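378aa long hypothetical citrate synthase (Sulfolobus tokodaii, PDB 1VGM) is of unproven function but belongs to the citrate synthases, a family of largely helical proteins, and forms a two-subunit assembly. Local coordinates at residues A[75-80]-A[106-111]; A[68-73]-A[120-125]. All coordinates share one frame; numbering follows the deposited sequence.

Interaction 1. Residues A[75-80]-A[106-111]; sequences EVPEQV and SIYDPK
Pro77 is wedged between Ile107 and Tyr108, each touching a different part of its ring. The CB-CG side meets Ile107, whose CD1 presses to 3.4 Å from Pro77 CB, tighter than two carbons usually sit; the CD corner leans on the phenol end of Tyr108, 3.4 Å from OH and 3.8 Å from CZ, at an oblique slant to that ring. Ile107 reaches this far because its CG1-CD1 arm is fully stretched (chi2 179°), bringing the terminal methyl up against both Pro77 and Gln79. The contact joins the loop leading into helix 78-84 to the C-terminal end of helix 93-108, within the mainly helical body of the citrate synthase fold and beside the second subunit. Gln79 is bent at chi2 (86°), which brings its OE1 to 3.5 Å from Ile107 CD1, while NE2 donates to the backbone O of Ser86 of the second subunit; Met87 of that subunit packs on Ile107. On the other flank, a water in the plane of the Tyr108 ring, 2.8 Å from OH, gives a weak hydrogen bond to Glu75 OE2 at 3.0 Å. Lys127 bonds to Glu75 O and, weakly, to Tyr108 OH, linking loop and phenol to helix 117-139.

Interaction 2. Residues A[68-73]-A[120-125]; sequences GIINES and LAVQII
Val122 is the first residue of 120-125 to meet 68-73, and it does so chiefly with its CG1 methyl. With CG1 anti to the backbone N (chi1 -175°), that branch enters the angle between two isoleucines, 3.6 Å from Ile69 CG2 and equally 3.6 Å from Ile70 CG1. Both isoleucine side chains cross the valine at roughly a right angle, so a single methyl is gripped by a branch methyl from one and a methylene from the other. Ile70 continues onto Glu46 and Ile49, tying the pair to helix 45-54. The contact thus packs the C-terminal end of helix 60-71 against helix 117-139 in the helical bundle of the citrate synthase fold.

Gln123 comes next and brings its aliphatic part. Its CG lies 3.8 Å from Ile69 CG2 and 3.4 Å from Ser73 OG, and from there the chain runs on extended (chi2 178°) to the amide. There NE2 donates to a water at 2.9 Å, and the water donates in turn to Glu72 OE1 at 2.6 Å.

Ser73 turns its hydroxyl back to the helix it has just left: OG donates to Ile69 O at 2.6 Å, tilted 30° from the carbonyl plane, while Glu72 N reaches the same oxygen from the opposite face. Two donors therefore hold this carbonyl where the helix ends. With the Ser73 hydrogen spent there, the direct contact between segments is van der Waals packing, mostly carbon on carbon, and Gln123 NE2 and Glu72 OE1 meet only through water.

How the interactions relate
The two contacts lie on the same side of the chain's centre, about 13 Å apart between their centres, and interaction 1 is nested along the sequence inside the loop that interaction 2 closes. The order is 68-73, 75-80, 106-111, 120-125: helices 60-71 and 78-84 follow one another, as do 93-108 and 117-139, so two consecutive helices pack on the next two. The contacts meet directly where Pro110 CB rests 3.5 Å from Leu120 CD2. Lys127, already met in interaction 1, also bonds to Ser73 O, so one side chain of helix 117-139 reaches a residue of each contact. Interaction 2 is buried within one subunit, whereas interaction 1 lies at the surface where the second subunit joins in.

Interaction 1. Residues A[75-80]-A[106-111]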
loop_
_atom_site.group_PDB
_atom_site.type_symbol
_atom_site.label_atom_id
_atom_site.label_comp_id
_atom_site.label_asym_id
_atom_site.label_seq_id
_atom_site.Cartn_x
_atom_site.Cartn_y
_atom_site.Cartn_z
ATOM N N GLU A 75 8.661 -17.435 -14.037
ATOM C CA GLU A 75 8.782 -18.184 -12.788
ATOM C C GLU A 75 8.498 -17.286 -11.586
ATOM O O GLU A 75 8.884 -16.119 -11.575
ATOM C CB GLU A 75 10.196 -18.757 -12.662
ATOM C CG GLU A 75 11.277 -17.817 -13.197
ATOM C CD GLU A 75 12.594 -17.926 -12.443
ATOM O OE1 GLU A 75 13.117 -19.059 -12.323
ATOM O OE2 GLU A 75 13.103 -16.881 -11.975
ATOM N N VAL A 76 7.844 -17.837 -10.570
ATOM C CA VAL A 76 7.748 -17.174 -9.271
ATOM C C VAL A 76 8.188 -18.118 -8.153
ATOM O O VAL A 76 8.212 -19.337 -8.331
ATOM C CB VAL A 76 6.297 -16.729 -8.971
ATOM C CG1 VAL A 76 5.870 -15.633 -9.935
ATOM C CG2 VAL A 76 5.365 -17.930 -9.071
ATOM N N PRO A 77 8.537 -17.566 -6.982
ATOM C CA PRO A 77 8.887 -18.419 -5.839
ATOM C C PRO A 77 7.754 -19.391 -5.570
ATOM O O PRO A 77 6.584 -19.064 -5.794
ATOM C CB PRO A 77 9.070 -17.429 -4.689
ATOM C CG PRO A 77 9.418 -16.132 -5.367
ATOM C CD PRO A 77 8.621 -16.134 -6.642
ATOM N N GLU A 78 8.089 -20.590 -5.102
ATOM C CA GLU A 78 7.066 -21.606 -4.909
ATOM C C GLU A 78 6.151 -21.201 -3.757
ATOM O O GLU A 78 5.004 -21.651 -3.673
ATOM C CB GLU A 78 7.710 -22.977 -4.651
ATOM C CG GLU A 78 8.514 -23.097 -3.370
ATOM C CD GLU A 78 9.118 -24.486 -3.210
ATOM O OE1 GLU A 78 9.444 -24.868 -2.066
ATOM O OE2 GLU A 78 9.265 -25.194 -4.232
ATOM N N GLN A 79 6.649 -20.333 -2.879
ATOM C CA GLN A 79 5.816 -19.809 -1.800
ATOM C C GLN A 79 4.576 -19.122 -2.344
ATOM O O GLN A 79 3.514 -19.175 -1.729
ATOM C CB GLN A 79 6.596 -18.815 -0.935
ATOM C CG GLN A 79 7.481 -19.474 0.108
ATOM C CD GLN A 79 8.846 -19.832 -0.443
ATOM O OE1 GLN A 79 9.107 -19.681 -1.641
ATOM N NE2 GLN A 79 9.728 -20.311 0.427
ATOM N N VAL A 80 4.716 -18.473 -3.496
ATOM C CA VAL A 80 3.593 -17.776 -4.118
ATOM C C VAL A 80 2.486 -18.765 -4.437
ATOM O O VAL A 80 1.321 -18.555 -4.090
ATOM C CB VAL A 80 4.010 -17.088 -5.439
ATOM C CG1 VAL A 80 2.775 -16.530 -6.144
ATOM C CG2 VAL A 80 5.004 -15.987 -5.155
ATOM N N SER A 106 9.209 -9.906 -0.479
ATOM C CA SER A 106 9.985 -10.535 0.586
ATOM C C SER A 106 11.155 -11.360 0.053
ATOM O O SER A 106 12.247 -11.364 0.633
ATOM C CB SER A 106 9.083 -11.428 1.443
ATOM O OG SER A 106 8.255 -10.655 2.293
ATOM N N ILE A 107 10.925 -12.065 -1.047
ATOM C CA ILE A 107 11.886 -13.053 -1.504
ATOM C C ILE A 107 12.891 -12.450 -2.475
ATOM O O ILE A 107 14.090 -12.699 -2.359
ATOM C CB ILE A 107 11.177 -14.255 -2.154
ATOM C CG1 ILE A 107 10.373 -15.002 -1.085
ATOM C CG2 ILE A 107 12.203 -15.198 -2.794
ATOM C CD1 ILE A 107 9.613 -16.192 -1.594
ATOM N N TYR A 108 12.412 -11.640 -3.418
ATOM C CA TYR A 108 13.311 -10.910 -4.319
ATOM C C TYR A 108 13.908 -9.653 -3.685
ATOM O O TYR A 108 15.092 -9.365 -3.854
ATOM C CB TYR A 108 12.581 -10.531 -5.609
ATOM C CG TYR A 108 12.115 -11.711 -6.438
ATOM C CD1 TYR A 108 10.805 -11.780 -6.914
ATOM C CD2 TYR A 108 12.989 -12.744 -6.768
ATOM C CE1 TYR A 108 10.381 -12.845 -7.700
ATOM C CE2 TYR A 108 12.572 -13.815 -7.555
ATOM C CZ TYR A 108 11.268 -13.856 -8.018
ATOM O OH TYR A 108 10.857 -14.898 -8.818
ATOM N N ASP A 109 13.086 -8.901 -2.960
ATOM C CA ASP A 109 13.537 -7.663 -2.330
ATOM C C ASP A 109 14.533 -6.878 -3.198
ATOM O O ASP A 109 15.672 -6.613 -2.793
ATOM C CB ASP A 109 14.166 -7.975 -0.973
ATOM C CG ASP A 109 14.206 -6.767 -0.064
ATOM O OD1 ASP A 109 13.662 -5.720 -0.458
ATOM O OD2 ASP A 109 14.779 -6.863 1.037
ATOM N N PRO A 110 14.106 -6.480 -4.402
ATOM C CA PRO A 110 15.036 -5.799 -5.313
ATOM C C PRO A 110 15.439 -4.410 -4.825
ATOM O O PRO A 110 14.619 -3.669 -4.281
ATOM C CB PRO A 110 14.265 -5.740 -6.624
ATOM C CG PRO A 110 12.829 -5.630 -6.182
ATOM C CD PRO A 110 12.734 -6.503 -4.936
ATOM N N LYS A 111 16.707 -4.068 -5.032
ATOM C CA LYS A 111 17.188 -2.712 -4.801
ATOM C C LYS A 111 16.855 -1.821 -5.988
ATOM O O LYS A 111 16.862 -2.274 -7.136
ATOM C CB LYS A 111 18.703 -2.714 -4.593
ATOM C CG LYS A 111 19.165 -3.381 -3.309
ATOM C CD LYS A 111 20.682 -3.321 -3.213
ATOM C CE LYS A 111 21.223 -4.208 -2.105
ATOM N NZ LYS A 111 22.709 -4.102 -2.041
HETATM O O HOH W 1 12.373 -17.190 -9.085
#

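Interaction 2. Residues A[68-73]-A[120-125]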
loop_
_atom_site.group_PDB
_atom_site.type_symbol
_atom_site.label_atom_id
_atom_site.label_comp_id
_atom_site.label_asym_id
_atom_site.label_seq_id
_atom_site.Cartn_x
_atom_site.Cartn_y
_atom_site.Cartn_z
ATOM N N GLY A 68 12.680 -11.144 -24.767
ATOM C CA GLY A 68 13.627 -12.009 -24.086
ATOM C C GLY A 68 13.574 -11.927 -22.566
ATOM O O GLY A 68 13.647 -12.944 -21.878
ATOM N N ILE A 69 13.453 -10.720 -22.029
ATOM C CA ILE A 69 13.313 -10.575 -20.589
ATOM C C ILE A 69 11.996 -11.181 -20.114
ATOM O O ILE A 69 11.961 -11.934 -19.143
ATOM C CB ILE A 69 13.367 -9.093 -20.172
ATOM C CG1 ILE A 69 14.764 -8.528 -20.469
ATOM C CG2 ILE A 69 13.031 -8.957 -18.687
ATOM C CD1 ILE A 69 14.831 -6.994 -20.469
ATOM N N ILE A 70 10.915 -10.849 -20.806
ATOM C CA ILE A 70 9.609 -11.391 -20.468
ATOM C C ILE A 70 9.680 -12.903 -20.387
ATOM O O ILE A 70 9.296 -13.500 -19.377
ATOM C CB ILE A 70 8.539 -10.985 -21.519
ATOM C CG1 ILE A 70 8.208 -9.496 -21.368
ATOM C CG2 ILE A 70 7.280 -11.818 -21.338
ATOM C CD1 ILE A 70 7.448 -8.904 -22.534
ATOM N N ASN A 71 10.173 -13.518 -21.457
ATOM C CA ASN A 71 10.031 -14.959 -21.642
ATOM C C ASN A 71 10.887 -15.746 -20.656
ATOM O O ASN A 71 10.643 -16.930 -20.425
ATOM C CB ASN A 71 10.408 -15.351 -23.074
ATOM C CG ASN A 71 9.284 -15.102 -24.056
ATOM O OD1 ASN A 71 8.111 -15.329 -23.743
ATOM N ND2 ASN A 71 9.633 -14.633 -25.253
ATOM N N GLU A 72 11.888 -15.086 -20.079
ATOM C CA GLU A 72 12.736 -15.739 -19.092
ATOM C C GLU A 72 12.329 -15.413 -17.653
ATOM O O GLU A 72 13.023 -15.794 -16.717
ATOM C CB GLU A 72 14.210 -15.359 -19.313
ATOM C CG GLU A 72 14.575 -13.951 -18.865
ATOM C CD GLU A 72 15.970 -13.530 -19.319
ATOM O OE1 GLU A 72 16.333 -12.349 -19.139
ATOM O OE2 GLU A 72 16.706 -14.381 -19.855
ATOM N N SER A 73 11.210 -14.715 -17.472
ATOM C CA SER A 73 10.889 -14.170 -16.156
ATOM C C SER A 73 9.528 -14.578 -15.577
ATOM O O SER A 73 9.047 -13.941 -14.638
ATOM C CB SER A 73 10.978 -12.646 -16.193
ATOM O OG SER A 73 12.269 -12.218 -16.576
ATOM N N LEU A 120 13.999 -4.656 -14.459
ATOM C CA LEU A 120 13.243 -5.205 -13.332
ATOM C C LEU A 120 11.741 -4.993 -13.508
ATOM O O LEU A 120 10.955 -5.877 -13.194
ATOM C CB LEU A 120 13.699 -4.569 -12.006
ATOM C CG LEU A 120 12.835 -4.895 -10.778
ATOM C CD1 LEU A 120 12.913 -6.388 -10.490
ATOM C CD2 LEU A 120 13.303 -4.098 -9.567
ATOM N N ALA A 121 11.348 -3.827 -14.016
ATOM C CA ALA A 121 9.952 -3.571 -14.380
ATOM C C ALA A 121 9.372 -4.611 -15.344
ATOM O O ALA A 121 8.244 -5.069 -15.167
ATOM C CB ALA A 121 9.821 -2.170 -14.987
ATOM N N VAL A 122 10.141 -4.977 -16.365
ATOM C CA VAL A 122 9.690 -5.973 -17.331
ATOM C C VAL A 122 9.504 -7.332 -16.663
ATOM O O VAL A 122 8.499 -8.006 -16.888
ATOM C CB VAL A 122 10.688 -6.125 -18.510
ATOM C CG1 VAL A 122 10.114 -7.077 -19.555
ATOM C CG2 VAL A 122 10.957 -4.766 -19.143
ATOM N N GLN A 123 10.470 -7.726 -15.836
ATOM C CA GLN A 123 10.360 -8.965 -15.065
ATOM C C GLN A 123 9.090 -8.972 -14.231
ATOM O O GLN A 123 8.384 -9.981 -14.171
ATOM C CB GLN A 123 11.572 -9.140 -14.142
ATOM C CG GLN A 123 12.892 -9.297 -14.879
ATOM C CD GLN A 123 14.083 -9.420 -13.940
ATOM O OE1 GLN A 123 14.017 -9.029 -12.768
ATOM N NE2 GLN A 123 15.185 -9.954 -14.455
ATOM N N ILE A 124 8.793 -7.847 -13.589
ATOM C CA ILE A 124 7.591 -7.756 -12.760
ATOM C C ILE A 124 6.325 -7.927 -13.605
ATOM O O ILE A 124 5.357 -8.553 -13.183
ATOM C CB ILE A 124 7.515 -6.392 -12.024
ATOM C CG1 ILE A 124 8.701 -6.250 -11.064
ATOM C CG2 ILE A 124 6.173 -6.268 -11.262
ATOM C CD1 ILE A 124 8.714 -4.931 -10.312
ATOM N N ILE A 125 6.344 -7.365 -14.806
ATOM C CA ILE A 125 5.228 -7.513 -15.729
ATOM C C ILE A 125 5.048 -8.978 -16.125
ATOM O O ILE A 125 3.929 -9.478 -16.199
ATOM C CB ILE A 125 5.436 -6.608 -16.975
ATOM C CG1 ILE A 125 5.160 -5.153 -16.577
ATOM C CG2 ILE A 125 4.508 -7.021 -18.113
ATOM C CD1 ILE A 125 5.737 -4.123 -17.524
HETATM O O HOH W 2 16.007 -10.704 -17.147
#